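Local coordinates for protein cytochrome P450 (Zobellia galactanivorans, PDB 6G5O) that binds haem (protoporphyrin IX with iron) within the mainly helical fold of the cytochrome P450 family, at residues V29-R34 and S292-S297; F354-Y359 and I378-N383; R69-E74 and K207-G212. All coordinates share one frame; numbering follows the deposited sequence.

Interaction 1 (V29-R34 and S292-S297); sequences VTMLLR and SLCWAS. With HEM (protoporphyrin IX containing Fe), chain C.
Ser292 pairs with Met31 in register where strands 29-32 and 290-293 run parallel inside the mixed five-stranded beta-sheet of this cytochrome P450. Its backbone binds on both sides of that residue: N donates to Thr30 O from well above the carbonyl plane, while O receives Leu32 N at 2.8 Å. The side chain lies between two neighbours, CB against Val29 CG1 at 3.7 Å and OG beside Met31 CA and CB; the hydroxyl is hydrogen-bonded to Gln269. Leu293 turns to the other side of the sheet, where its CD2 only just reaches Leu32 CD2, and both leucines meet Ser41 of helix 35-43.

Cys294 ends the ladder. Its N reaches Leu32 O in the carbonyl plane at 3.3 Å, and the residue forms the centre of an inverse gamma turn that swings the chain from strand into helix 295-298. As N-cap, it directs SG anti to the backbone N (chi1 -179°), where the sulfur accepts a weak bond from Ser297 N; Met31 CE packs loosely against the same sulfur.

Trp295 takes no part in the pairing with 29-34; its ring lies against the haem. One ring face carries the haem methyl CMA, 3.6 Å above the plane near the rim, and Leu293 O lies over the opposite face. CZ2 approaches the propionate oxygen O2A of the haem at 3.4 Å.

Ser297, in the first turn of the helix, brings the contact back to Leu33. Its OG also bonds to Arg14 and rests 3.3 Å from Leu33 CB; it donates to a lone pair of Leu33 O, with OG and O 2.6 Å apart.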
# COMPACT_ATOMS: atom_id res chain seq x y z
N VAL A 29 -9.88 -12.18 15.54
CA VAL A 29 -10.31 -11.60 14.26
C VAL A 29 -11.08 -12.61 13.41
O VAL A 29 -10.61 -13.72 13.17
CB VAL A 29 -9.08 -11.10 13.43
CG1 VAL A 29 -9.49 -10.63 12.04
CG2 VAL A 29 -8.36 -9.96 14.15
N THR A 30 -12.26 -12.21 12.96
CA THR A 30 -13.00 -12.90 11.91
C THR A 30 -12.71 -12.29 10.50
O THR A 30 -13.21 -11.22 10.16
CB THR A 30 -14.50 -12.80 12.20
OG1 THR A 30 -14.76 -13.26 13.53
CG2 THR A 30 -15.28 -13.65 11.21
N MET A 31 -11.95 -13.01 9.68
CA MET A 31 -11.51 -12.54 8.37
C MET A 31 -12.55 -12.75 7.28
O MET A 31 -12.86 -13.89 6.98
CB MET A 31 -10.24 -13.32 7.97
CG MET A 31 -9.19 -13.40 9.07
SD MET A 31 -7.66 -14.31 8.65
CE MET A 31 -7.24 -13.59 7.04
N LEU A 32 -13.09 -11.68 6.67
CA LEU A 32 -14.00 -11.82 5.54
C LEU A 32 -13.22 -12.07 4.22
O LEU A 32 -12.28 -11.35 3.92
CB LEU A 32 -14.86 -10.58 5.43
CG LEU A 32 -16.05 -10.51 6.40
CD1 LEU A 32 -15.75 -11.10 7.76
CD2 LEU A 32 -16.58 -9.10 6.57
N LEU A 33 -13.63 -13.06 3.44
CA LEU A 33 -12.82 -13.55 2.34
C LEU A 33 -13.43 -13.39 0.95
O LEU A 33 -12.71 -13.47 -0.04
CB LEU A 33 -12.50 -15.01 2.59
CG LEU A 33 -11.80 -15.34 3.92
CD1 LEU A 33 -11.68 -16.86 4.04
CD2 LEU A 33 -10.43 -14.67 4.04
N ARG A 34 -14.74 -13.17 0.86
CA ARG A 34 -15.40 -13.02 -0.44
C ARG A 34 -15.51 -11.57 -0.89
O ARG A 34 -15.88 -10.70 -0.10
CB ARG A 34 -16.79 -13.62 -0.38
CG ARG A 34 -16.78 -15.13 -0.16
CD ARG A 34 -18.18 -15.69 0.02
NE ARG A 34 -18.13 -17.14 0.23
CZ ARG A 34 -19.09 -17.85 0.83
NH1 ARG A 34 -20.18 -17.25 1.31
NH2 ARG A 34 -18.93 -19.17 0.98
N SER A 292 -11.88 -8.58 9.73
CA SER A 292 -10.93 -8.05 8.78
C SER A 292 -11.52 -8.09 7.36
O SER A 292 -12.29 -8.97 7.01
CB SER A 292 -9.57 -8.74 8.86
OG SER A 292 -9.40 -9.83 7.98
N LEU A 293 -11.19 -7.06 6.58
CA LEU A 293 -11.50 -6.98 5.17
C LEU A 293 -10.27 -7.51 4.45
O LEU A 293 -9.26 -6.84 4.40
CB LEU A 293 -11.77 -5.55 4.81
CG LEU A 293 -12.85 -4.87 5.65
CD1 LEU A 293 -12.99 -3.38 5.43
CD2 LEU A 293 -14.17 -5.54 5.37
N CYS A 294 -10.31 -8.76 4.00
CA CYS A 294 -9.11 -9.36 3.45
C CYS A 294 -9.11 -9.09 1.94
O CYS A 294 -9.59 -9.90 1.14
CB CYS A 294 -9.04 -10.85 3.81
SG CYS A 294 -7.57 -11.69 3.20
N TRP A 295 -8.52 -7.97 1.58
CA TRP A 295 -8.42 -7.52 0.19
C TRP A 295 -7.74 -8.59 -0.68
O TRP A 295 -8.13 -8.81 -1.83
CB TRP A 295 -7.64 -6.18 0.12
CG TRP A 295 -7.95 -5.16 1.21
CD1 TRP A 295 -7.12 -4.78 2.23
CD2 TRP A 295 -9.16 -4.39 1.37
NE1 TRP A 295 -7.75 -3.82 3.03
CE2 TRP A 295 -8.99 -3.57 2.52
CE3 TRP A 295 -10.35 -4.32 0.66
CZ2 TRP A 295 -9.97 -2.70 2.98
CZ3 TRP A 295 -11.36 -3.44 1.11
CH2 TRP A 295 -11.16 -2.64 2.27
N ALA A 296 -6.72 -9.25 -0.15
CA ALA A 296 -5.98 -10.24 -0.95
C ALA A 296 -6.84 -11.46 -1.36
O ALA A 296 -6.72 -11.94 -2.47
CB ALA A 296 -4.73 -10.69 -0.23
N SER A 297 -7.70 -11.94 -0.47
CA SER A 297 -8.67 -12.99 -0.81
C SER A 297 -9.78 -12.50 -1.75
O SER A 297 -10.12 -13.20 -2.71
CB SER A 297 -9.32 -13.53 0.47
OG SER A 297 -10.33 -14.47 0.20
CHA HEM C . -5.73 3.48 2.67
CHB HEM C . -3.57 0.04 0.06
CHC HEM C . 0.03 3.07 -1.00
CHD HEM C . -1.79 6.25 2.08
C1A HEM C . -5.46 2.29 2.03
C2A HEM C . -6.30 1.14 2.05
C3A HEM C . -5.69 0.22 1.31
C4A HEM C . -4.47 0.73 0.84
CMA HEM C . -6.26 -1.14 1.06
CAA HEM C . -7.67 0.96 2.70
CBA HEM C . -7.50 0.78 4.20
CGA HEM C . -8.84 0.70 4.90
O1A HEM C . -8.91 0.98 6.09
O2A HEM C . -9.89 0.38 4.32
C1B HEM C . -2.40 0.58 -0.46
C2B HEM C . -1.62 -0.12 -1.40
C3B HEM C . -0.57 0.72 -1.71
C4B HEM C . -0.80 1.95 -0.90
CMB HEM C . -1.87 -1.51 -1.91
CAB HEM C . 0.55 0.61 -2.64
CBB HEM C . 0.69 -0.31 -3.57
C1C HEM C . -0.14 4.21 -0.26
C2C HEM C . 0.78 5.26 -0.18
C3C HEM C . 0.29 6.15 0.74
C4C HEM C . -0.95 5.63 1.19
CMC HEM C . 2.05 5.40 -0.96
CAC HEM C . 0.87 7.44 1.15
CBC HEM C . 2.00 8.00 0.74
C1D HEM C . -3.05 5.75 2.44
C2D HEM C . -3.98 6.51 3.30
C3D HEM C . -5.09 5.76 3.45
C4D HEM C . -4.81 4.52 2.73
CMD HEM C . -3.72 7.88 3.82
CAD HEM C . -6.32 6.13 4.25
CBD HEM C . -7.50 6.70 3.43
CGD HEM C . -8.66 7.10 4.36
O1D HEM C . -8.70 6.71 5.58
O2D HEM C . -9.63 7.84 3.96
NA HEM C . -4.31 2.01 1.32
NB HEM C . -1.88 1.77 -0.18
NC HEM C . -1.17 4.42 0.59
ND HEM C . -3.61 4.58 2.13
FE HEM C . -2.81 3.24 1.03
O HOH W 1 -1.79 2.12 2.69

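Interaction 2 (F354-Y359 and I378-N383); sequences FEILDY and IQIKFN
Phe354 drives the edge of its ring into the face of Phe382 where strands 351-366 and 369-384 form a long antiparallel beta-hairpin. Phe354 CE2 stands over the centre of the Phe382 ring, 4.0 Å above it, and the planes meet at 68°, a T-shaped pair with centroids 5.2 Å apart. The edge of the Phe354 ring also meets Ile380 CG2, which fits beside Phe354 CB at 3.9 Å, so the methyl fills the angle between ring and backbone.

Further along this face the isoleucines interlock. Ile356 lies between Ile378 and Ile380: its CG2 branch presses on Ile378 CD1 at 3.6 Å, while CG1 meets Ile380 CD1, the side chains of Ile356 and Ile380 lying side by side and pointing the same way. Ile378 holds CG1 anti to its backbone N (chi1 173°), which carries CD1 across to the neighbouring strand and into the hollow between Ile356 CG2 and Tyr359 CB. Beyond CB the tyrosine ring leads away. Helix 223-238 packs on this face, with Ile233 touching both Phe354 and Ile380, and Thr230 touching Ile378.

The other face is more polar and more exposed. Glu355 and Lys381, a hydrogen-bonded pair through their backbones, both turn to it, without contact between their charged atoms. Lys381 NZ makes a weak bond to Asn383 OD1, and the amide ND2 is hydrogen-bonded to Ser353. Between the faces, the backbone bond from Leu357 N to Gln379 O is almost straight, 176° at the hydrogen. A beta bulge at Leu357 and Asp358, both opposite Gln379, then shifts the register, and Gln379 N donates to Asp358 O at 2.8 Å.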
# COMPACT_ATOMS: atom_id res chain seq x y z
N PHE A 354 15.94 -10.32 -17.37
CA PHE A 354 16.42 -10.41 -15.99
C PHE A 354 16.74 -11.86 -15.64
O PHE A 354 16.30 -12.78 -16.33
CB PHE A 354 15.34 -9.97 -14.99
CG PHE A 354 14.64 -8.68 -15.31
CD1 PHE A 354 13.75 -8.59 -16.36
CD2 PHE A 354 14.81 -7.57 -14.50
CE1 PHE A 354 13.06 -7.41 -16.62
CE2 PHE A 354 14.14 -6.38 -14.75
CZ PHE A 354 13.26 -6.30 -15.81
N GLU A 355 17.47 -12.08 -14.54
CA GLU A 355 17.59 -13.40 -13.95
C GLU A 355 17.56 -13.25 -12.46
O GLU A 355 18.31 -12.47 -11.89
CB GLU A 355 18.92 -14.08 -14.31
CG GLU A 355 19.38 -13.95 -15.76
CD GLU A 355 20.77 -14.52 -15.98
OE1 GLU A 355 21.12 -15.53 -15.30
OE2 GLU A 355 21.53 -13.95 -16.80
N ILE A 356 16.73 -14.05 -11.81
CA ILE A 356 16.68 -14.10 -10.37
C ILE A 356 17.74 -15.06 -9.86
O ILE A 356 17.71 -16.23 -10.19
CB ILE A 356 15.29 -14.57 -9.90
CG1 ILE A 356 14.23 -13.55 -10.36
CG2 ILE A 356 15.26 -14.74 -8.41
CD1 ILE A 356 12.79 -14.06 -10.28
N LEU A 357 18.64 -14.55 -9.01
CA LEU A 357 19.82 -15.29 -8.57
C LEU A 357 19.70 -15.95 -7.19
O LEU A 357 20.34 -16.98 -6.98
CB LEU A 357 21.06 -14.40 -8.60
CG LEU A 357 21.51 -13.79 -9.94
CD1 LEU A 357 22.88 -13.12 -9.81
CD2 LEU A 357 21.58 -14.83 -11.06
N ASP A 358 18.90 -15.41 -6.29
CA ASP A 358 18.77 -15.93 -4.93
C ASP A 358 17.77 -15.10 -4.19
O ASP A 358 17.76 -13.89 -4.35
CB ASP A 358 20.08 -15.84 -4.16
CG ASP A 358 20.19 -16.92 -3.13
OD1 ASP A 358 19.25 -17.02 -2.31
OD2 ASP A 358 21.17 -17.70 -3.16
N TYR A 359 16.98 -15.70 -3.31
CA TYR A 359 15.92 -14.96 -2.66
C TYR A 359 15.50 -15.57 -1.36
O TYR A 359 15.83 -16.70 -1.11
CB TYR A 359 14.71 -14.90 -3.59
CG TYR A 359 14.04 -16.23 -3.89
CD1 TYR A 359 14.48 -17.03 -4.94
CD2 TYR A 359 12.96 -16.68 -3.13
CE1 TYR A 359 13.83 -18.21 -5.25
CE2 TYR A 359 12.32 -17.86 -3.41
CZ TYR A 359 12.76 -18.63 -4.48
OH TYR A 359 12.12 -19.81 -4.76
N ILE A 378 15.94 -10.36 -2.66
CA ILE A 378 15.93 -11.07 -3.93
C ILE A 378 16.96 -10.41 -4.77
O ILE A 378 16.89 -9.20 -4.98
CB ILE A 378 14.54 -11.08 -4.64
CG1 ILE A 378 14.64 -11.70 -6.05
CG2 ILE A 378 13.90 -9.70 -4.74
CD1 ILE A 378 13.37 -12.40 -6.52
N GLN A 379 17.91 -11.21 -5.27
CA GLN A 379 19.02 -10.69 -6.06
C GLN A 379 18.63 -10.85 -7.49
O GLN A 379 18.26 -11.95 -7.89
CB GLN A 379 20.33 -11.50 -5.82
CG GLN A 379 21.15 -11.06 -4.62
CD GLN A 379 21.96 -9.80 -4.85
OE1 GLN A 379 22.31 -9.45 -5.99
NE2 GLN A 379 22.29 -9.12 -3.76
N ILE A 380 18.75 -9.79 -8.28
CA ILE A 380 18.34 -9.87 -9.66
C ILE A 380 19.35 -9.17 -10.53
O ILE A 380 19.84 -8.10 -10.19
CB ILE A 380 16.92 -9.27 -9.89
CG1 ILE A 380 15.90 -9.93 -8.95
CG2 ILE A 380 16.47 -9.48 -11.33
CD1 ILE A 380 14.45 -9.60 -9.22
N LYS A 381 19.60 -9.79 -11.68
CA LYS A 381 20.53 -9.29 -12.66
C LYS A 381 19.71 -8.57 -13.71
O LYS A 381 18.73 -9.12 -14.18
CB LYS A 381 21.24 -10.49 -13.31
CG LYS A 381 22.21 -10.12 -14.43
CD LYS A 381 23.66 -10.21 -14.01
CE LYS A 381 24.57 -10.66 -15.16
NZ LYS A 381 24.78 -9.60 -16.20
N PHE A 382 20.11 -7.37 -14.11
CA PHE A 382 19.41 -6.61 -15.13
C PHE A 382 20.32 -6.60 -16.34
O PHE A 382 21.42 -6.06 -16.22
CB PHE A 382 19.21 -5.16 -14.69
CG PHE A 382 18.15 -4.95 -13.62
CD1 PHE A 382 18.07 -5.76 -12.50
CD2 PHE A 382 17.27 -3.88 -13.72
CE1 PHE A 382 17.10 -5.53 -11.53
CE2 PHE A 382 16.31 -3.63 -12.73
CZ PHE A 382 16.23 -4.47 -11.64
N ASN A 383 19.91 -7.17 -17.48
CA ASN A 383 20.75 -7.15 -18.70
C ASN A 383 20.26 -6.04 -19.64
O ASN A 383 19.05 -5.90 -19.85
CB ASN A 383 20.71 -8.50 -19.44
CG ASN A 383 20.80 -9.71 -18.50
OD1 ASN A 383 21.75 -9.86 -17.73
ND2 ASN A 383 19.78 -10.59 -18.55

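Interaction 3 (R69-E74 and K207-G212); sequences RQIPFE and KEEVKG. With HEM (protoporphyrin IX containing Fe), chain C.
Ile71 N donates to Gly212 O, the single direct hydrogen bond between the loop 69-74 and the helical segment 207-212. The pair is 3.2 Å apart, and the donor stands above the carbonyl plane, 79° out of it. Gln70 CA adds a CA-H...O contact to the same oxygen. Water 2 makes a second, indirect link by donating to both Arg69 O and Glu208 O.

Close packing depends on Gly212, whose CA lies 3.4 Å from Arg69 O with no side chain intervening. Apolar contact is slight: the Ile71 and Glu209 side chains cross obliquely, CD1 of Ile71 touching CG of Glu209 at 4.0 Å, while the glutamate carboxylate turns to Arg203 and Tyr83.

Polar bonds inside the loop fix its curve. Gln70 N reaches the anti lone pair of Glu74 OE1 at 2.8 Å, and Arg69 NH1 meets Glu74 O in the guanidinium plane and is also hydrogen-bonded to Ala52 O.

Past a cis peptide before Pro72, the loop runs along the haem propionates, with Phe73 CA 3.2 Å from O1D of the haem and the Phe73 ring edge facing O1A. The loop thus lies between haem and helix 207-220, just ahead of helix 79-92, whose Tyr83 touches Ile71 and whose His80 touches Pro72.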
# COMPACT_ATOMS: atom_id res chain seq x y z
N ARG A 69 -4.33 9.16 17.11
CA ARG A 69 -5.35 8.76 16.14
C ARG A 69 -4.92 9.15 14.72
O ARG A 69 -4.60 10.31 14.46
CB ARG A 69 -6.68 9.44 16.46
CG ARG A 69 -7.78 9.18 15.45
CD ARG A 69 -9.13 9.73 15.93
NE ARG A 69 -9.49 9.16 17.23
CZ ARG A 69 -9.95 7.92 17.46
NH1 ARG A 69 -10.16 7.04 16.47
NH2 ARG A 69 -10.21 7.53 18.69
N GLN A 70 -4.91 8.19 13.82
CA GLN A 70 -4.51 8.47 12.44
C GLN A 70 -5.66 9.04 11.65
O GLN A 70 -6.83 8.71 11.91
CB GLN A 70 -3.89 7.24 11.81
CG GLN A 70 -2.56 6.98 12.46
CD GLN A 70 -1.76 5.84 11.88
OE1 GLN A 70 -2.16 5.19 10.91
NE2 GLN A 70 -0.58 5.61 12.49
N ILE A 71 -5.34 9.95 10.73
CA ILE A 71 -6.33 10.76 10.01
C ILE A 71 -6.04 10.77 8.49
O ILE A 71 -4.92 11.11 8.11
CB ILE A 71 -6.35 12.19 10.57
CG1 ILE A 71 -6.77 12.13 12.06
CG2 ILE A 71 -7.31 13.08 9.79
CD1 ILE A 71 -6.77 13.46 12.78
N PRO A 72 -7.00 10.39 7.64
CA PRO A 72 -8.41 10.08 8.00
C PRO A 72 -8.72 8.63 8.37
O PRO A 72 -9.88 8.28 8.63
CB PRO A 72 -9.17 10.39 6.69
CG PRO A 72 -8.21 10.97 5.75
CD PRO A 72 -6.87 10.46 6.18
N PHE A 73 -7.69 7.80 8.39
CA PHE A 73 -7.77 6.36 8.58
C PHE A 73 -8.64 5.85 9.73
O PHE A 73 -9.36 4.84 9.57
CB PHE A 73 -6.36 5.88 8.76
CG PHE A 73 -6.21 4.42 8.93
CD1 PHE A 73 -6.77 3.53 8.04
CD2 PHE A 73 -5.38 3.93 9.97
CE1 PHE A 73 -6.58 2.19 8.21
CE2 PHE A 73 -5.18 2.58 10.12
CZ PHE A 73 -5.79 1.71 9.24
N GLU A 74 -8.55 6.52 10.89
CA GLU A 74 -9.20 6.05 12.12
C GLU A 74 -10.32 6.98 12.47
O GLU A 74 -10.51 7.33 13.63
CB GLU A 74 -8.16 5.91 13.27
CG GLU A 74 -7.39 4.60 13.17
CD GLU A 74 -6.12 4.44 14.02
OE1 GLU A 74 -5.45 5.45 14.35
OE2 GLU A 74 -5.77 3.25 14.29
N LYS A 207 -1.26 20.43 15.93
CA LYS A 207 -0.09 19.62 15.71
C LYS A 207 -0.38 18.14 15.84
O LYS A 207 0.22 17.34 15.08
CB LYS A 207 1.01 20.00 16.67
CG LYS A 207 1.53 21.40 16.46
CD LYS A 207 2.71 21.61 17.40
CE LYS A 207 3.22 23.05 17.34
NZ LYS A 207 4.64 23.05 17.81
N GLU A 208 -1.26 17.78 16.79
CA GLU A 208 -1.71 16.42 16.98
C GLU A 208 -2.45 15.87 15.76
O GLU A 208 -2.29 14.67 15.42
CB GLU A 208 -2.61 16.29 18.23
CG GLU A 208 -3.18 14.89 18.56
CD GLU A 208 -2.14 13.88 19.11
OE1 GLU A 208 -0.91 14.17 19.10
OE2 GLU A 208 -2.55 12.77 19.57
N GLU A 209 -3.28 16.70 15.14
CA GLU A 209 -3.97 16.28 13.91
C GLU A 209 -2.97 16.12 12.77
O GLU A 209 -3.06 15.18 12.03
CB GLU A 209 -5.07 17.26 13.54
CG GLU A 209 -6.31 17.09 14.40
CD GLU A 209 -7.21 18.30 14.35
OE1 GLU A 209 -6.68 19.40 14.56
OE2 GLU A 209 -8.42 18.18 14.05
N VAL A 210 -2.00 17.02 12.65
CA VAL A 210 -1.01 16.94 11.58
C VAL A 210 -0.22 15.67 11.76
O VAL A 210 0.06 14.99 10.79
CB VAL A 210 -0.12 18.22 11.56
CG1 VAL A 210 1.05 18.11 10.56
CG2 VAL A 210 -0.98 19.40 11.18
N LYS A 211 0.09 15.32 13.01
CA LYS A 211 0.86 14.13 13.27
C LYS A 211 0.08 12.88 12.85
O LYS A 211 0.65 11.92 12.32
CB LYS A 211 1.22 14.07 14.76
CG LYS A 211 2.04 12.87 15.18
CD LYS A 211 2.29 12.88 16.68
CE LYS A 211 3.02 11.62 17.14
NZ LYS A 211 3.56 11.75 18.52
N GLY A 212 -1.22 12.91 13.13
CA GLY A 212 -2.17 11.89 12.67
C GLY A 212 -2.15 11.61 11.16
O GLY A 212 -2.18 10.45 10.74
CHA HEM C . -5.73 3.48 2.67
CHB HEM C . -3.57 0.04 0.06
CHC HEM C . 0.03 3.07 -1.00
CHD HEM C . -1.79 6.25 2.08
C1A HEM C . -5.46 2.29 2.03
C2A HEM C . -6.30 1.14 2.05
C3A HEM C . -5.69 0.22 1.31
C4A HEM C . -4.47 0.73 0.84
CMA HEM C . -6.26 -1.14 1.06
CAA HEM C . -7.67 0.96 2.70
CBA HEM C . -7.50 0.78 4.20
CGA HEM C . -8.84 0.70 4.90
O1A HEM C . -8.91 0.98 6.09
O2A HEM C . -9.89 0.38 4.32
C1B HEM C . -2.40 0.58 -0.46
C2B HEM C . -1.62 -0.12 -1.40
C3B HEM C . -0.57 0.72 -1.71
C4B HEM C . -0.80 1.95 -0.90
CMB HEM C . -1.87 -1.51 -1.91
CAB HEM C . 0.55 0.61 -2.64
CBB HEM C . 0.69 -0.31 -3.57
C1C HEM C . -0.14 4.21 -0.26
C2C HEM C . 0.78 5.26 -0.18
C3C HEM C . 0.29 6.15 0.74
C4C HEM C . -0.95 5.63 1.19
CMC HEM C . 2.05 5.40 -0.96
CAC HEM C . 0.87 7.44 1.15
CBC HEM C . 2.00 8.00 0.74
C1D HEM C . -3.05 5.75 2.44
C2D HEM C . -3.98 6.51 3.30
C3D HEM C . -5.09 5.76 3.45
C4D HEM C . -4.81 4.52 2.73
CMD HEM C . -3.72 7.88 3.82
CAD HEM C . -6.32 6.13 4.25
CBD HEM C . -7.50 6.70 3.43
CGD HEM C . -8.66 7.10 4.36
O1D HEM C . -8.70 6.71 5.58
O2D HEM C . -9.63 7.84 3.96
NA HEM C . -4.31 2.01 1.32
NB HEM C . -1.88 1.77 -0.18
NC HEM C . -1.17 4.42 0.59
ND HEM C . -3.61 4.58 2.13
FE HEM C . -2.81 3.24 1.03
O HOH W 2 -4.46 12.86 15.78
O HOH W 1 -1.79 2.12 2.69

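Overall arrangement
Interactions 1 and 3 flank the haem propionates, their centres 25 Å apart and their nearest atoms about 8 Å apart. Trp295 of interaction 1 and Pro72 with Phe73 of interaction 3 belong to the same pocket, so the start of the short helix that follows an inner sheet strand, and a loop backed by helix 207-220, both line the cofactor site. Along the chain, interaction 3 is nested within the loop closed by interaction 1. Interaction 2 follows both, in the C-terminal hairpin, 33 Å from interaction 1 and 40 Å from interaction 3 between centres, and across the chain's centre from interaction 3. Its strand 369-384 nevertheless extends back to interaction 1, where Phe369 touches Met31 and Arg371 touches Ala296.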